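Side-chain contact in glutathione s-transferase S2 (Nilaparvata lugens, PDB 5H5L), which binds glutathione, probably conjugates it to electrophilic substrates, and acts as a glutathione-requiring prostaglandin D synthase: residues I67-G72 and L149-I154. Residues are numbered along the deposited sequence; the frame is centred on the assembly and turned at random.
Sequences IARYLG and LSWGDI
R69 NE, paired in a salt bridge with D89 of its own chain, lies 3.7 Å from W151 CZ2. NH1 of the same guanidinium reaches D89 of the second subunit, and the carboxylates probably offset the closeness of the two R69 guanidinium groups across the interface. With CG anti to the backbone N, the arginine chain runs alongside the tryptophan before bending at chi3, which leaves guanidinium and ring planes 83° apart rather than stacked.

The indole is instead laid flat against helix backbone. R69 CA stands over the five-membered ring, 3.8 Å from its centroid and 12° off the normal, a CH-pi contact. A68 CB touches the six-membered part at CE3 (3.7 Å). At the other end G72, with no side chain, admits W151 CB to within 3.7 Å of its CA. W151 thus illustrates how a single large side chain can join two helices. With CG held between the backbone N and the carbonyl carbon (chi1 68°), the indole is directed off its own helix and onto the 67-72 turn.

Behind it, S150 and D153 form the capping box familiar from glutathione transferases. S150 N donates to D153 OD2 (2.7 Å) on the anti side, tilted somewhat out of the carboxylate plane, while D153 N returns a weak bond to S150 OG (3.4 Å). The box fixes the start of helix 151-164, just where W151 emerges.

The contact joins the thioredoxin-like domain to the helical domain, A68 lying one turn beyond the glutathione-binding S64. Helix 82-106 packs on W151 through I88 and I92, and helix 15-25 meets I67, L71 and I154.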
loop_
_atom_site.group_PDB
_atom_site.type_symbol
_atom_site.label_atom_id
_atom_site.label_comp_id
_atom_site.label_asym_id
_atom_site.label_seq_id
_atom_site.Cartn_x
_atom_site.Cartn_y
_atom_site.Cartn_z
ATOM N N ILE B 67 -6.049 -3.570 -6.919
ATOM C CA ILE B 67 -6.708 -3.885 -8.190
ATOM C C ILE B 67 -5.676 -4.064 -9.293
ATOM O O ILE B 67 -5.756 -5.004 -10.090
ATOM C CB ILE B 67 -7.711 -2.775 -8.538
ATOM C CG1 ILE B 67 -8.845 -2.739 -7.512
ATOM C CG2 ILE B 67 -8.215 -2.945 -9.992
ATOM C CD1 ILE B 67 -9.726 -1.510 -7.571
ATOM N N ALA B 68 -4.675 -3.181 -9.344
ATOM C CA ALA B 68 -3.627 -3.310 -10.359
ATOM C C ALA B 68 -2.922 -4.661 -10.279
ATOM O O ALA B 68 -2.646 -5.293 -11.315
ATOM C CB ALA B 68 -2.636 -2.162 -10.202
ATOM N N ARG B 69 -2.627 -5.127 -9.050
ATOM C CA ARG B 69 -1.965 -6.413 -8.856
ATOM C C ARG B 69 -2.861 -7.550 -9.337
ATOM O O ARG B 69 -2.394 -8.495 -9.977
ATOM C CB ARG B 69 -1.602 -6.598 -7.370
ATOM C CG ARG B 69 -0.792 -7.895 -7.058
ATOM C CD ARG B 69 -0.526 -8.106 -5.519
ATOM N NE ARG B 69 0.261 -6.983 -4.988
ATOM C CZ ARG B 69 -0.232 -6.001 -4.252
ATOM N NH1 ARG B 69 -1.522 -5.990 -3.902
ATOM N NH2 ARG B 69 0.561 -5.008 -3.872
ATOM N N TYR B 70 -4.146 -7.477 -8.993
ATOM C CA TYR B 70 -5.123 -8.465 -9.429
ATOM C C TYR B 70 -5.173 -8.552 -10.953
ATOM O O TYR B 70 -4.994 -9.631 -11.533
ATOM C CB TYR B 70 -6.497 -8.081 -8.860
ATOM C CG TYR B 70 -7.673 -8.860 -9.416
ATOM C CD1 TYR B 70 -7.886 -10.184 -9.045
ATOM C CD2 TYR B 70 -8.588 -8.274 -10.290
ATOM C CE1 TYR B 70 -8.963 -10.902 -9.517
ATOM C CE2 TYR B 70 -9.674 -9.005 -10.773
ATOM C CZ TYR B 70 -9.851 -10.313 -10.368
ATOM O OH TYR B 70 -10.899 -11.078 -10.779
ATOM N N LEU B 71 -5.368 -7.413 -11.622
ATOM C CA LEU B 71 -5.312 -7.404 -13.089
ATOM C C LEU B 71 -3.944 -7.819 -13.615
ATOM O O LEU B 71 -3.847 -8.518 -14.633
ATOM C CB LEU B 71 -5.689 -6.043 -13.604
ATOM C CG LEU B 71 -7.062 -5.608 -13.119
ATOM C CD1 LEU B 71 -7.312 -4.201 -13.525
ATOM C CD2 LEU B 71 -8.131 -6.512 -13.687
ATOM N N GLY B 72 -2.883 -7.493 -12.894
ATOM C CA GLY B 72 -1.564 -7.947 -13.306
ATOM C C GLY B 72 -1.469 -9.453 -13.323
ATOM O O GLY B 72 -0.876 -10.033 -14.240
ATOM N N LEU B 149 8.739 -7.043 -17.561
ATOM C CA LEU B 149 7.570 -6.180 -17.436
ATOM C C LEU B 149 6.617 -6.697 -16.355
ATOM O O LEU B 149 6.296 -7.887 -16.308
ATOM C CB LEU B 149 6.829 -6.101 -18.765
ATOM C CG LEU B 149 5.640 -5.125 -18.783
ATOM C CD1 LEU B 149 6.124 -3.687 -18.816
ATOM C CD2 LEU B 149 4.742 -5.374 -19.944
ATOM N N SER B 150 6.162 -5.798 -15.492
ATOM C CA SER B 150 5.197 -6.151 -14.468
ATOM C C SER B 150 4.067 -5.132 -14.417
ATOM O O SER B 150 4.144 -4.053 -15.008
ATOM C CB SER B 150 5.870 -6.264 -13.093
ATOM O OG SER B 150 6.243 -5.002 -12.552
ATOM N N TRP B 151 2.992 -5.491 -13.676
ATOM C CA TRP B 151 1.938 -4.522 -13.383
ATOM C C TRP B 151 2.519 -3.334 -12.644
ATOM O O TRP B 151 2.017 -2.214 -12.761
ATOM C CB TRP B 151 0.801 -5.180 -12.552
ATOM C CG TRP B 151 1.227 -5.556 -11.162
ATOM C CD1 TRP B 151 1.743 -6.765 -10.757
ATOM C CD2 TRP B 151 1.187 -4.731 -9.999
ATOM N NE1 TRP B 151 2.014 -6.739 -9.424
ATOM C CE2 TRP B 151 1.684 -5.500 -8.935
ATOM C CE3 TRP B 151 0.787 -3.407 -9.753
ATOM C CZ2 TRP B 151 1.791 -5.007 -7.656
ATOM C CZ3 TRP B 151 0.896 -2.910 -8.484
ATOM C CH2 TRP B 151 1.405 -3.694 -7.442
ATOM N N GLY B 152 3.595 -3.555 -11.900
ATOM C CA GLY B 152 4.250 -2.459 -11.237
ATOM C C GLY B 152 4.754 -1.392 -12.202
ATOM O O GLY B 152 4.615 -0.191 -11.945
ATOM N N ASP B 153 5.373 -1.813 -13.304
ATOM C CA ASP B 153 5.820 -0.844 -14.313
ATOM C C ASP B 153 4.653 -0.005 -14.824
ATOM O O ASP B 153 4.763 1.215 -15.002
ATOM C CB ASP B 153 6.486 -1.579 -15.486
ATOM C CG ASP B 153 7.688 -2.400 -15.064
ATOM O OD1 ASP B 153 8.585 -1.839 -14.398
ATOM O OD2 ASP B 153 7.716 -3.622 -15.359
ATOM N N ILE B 154 3.524 -0.645 -15.069
ATOM C CA ILE B 154 2.372 0.051 -15.601
ATOM C C ILE B 154 1.793 1.009 -14.580
ATOM O O ILE B 154 1.444 2.136 -14.911
ATOM C CB ILE B 154 1.383 -1.009 -16.099
ATOM C CG1 ILE B 154 2.013 -1.672 -17.344
ATOM C CG2 ILE B 154 0.049 -0.394 -16.455
ATOM C CD1 ILE B 154 1.290 -2.894 -17.838
#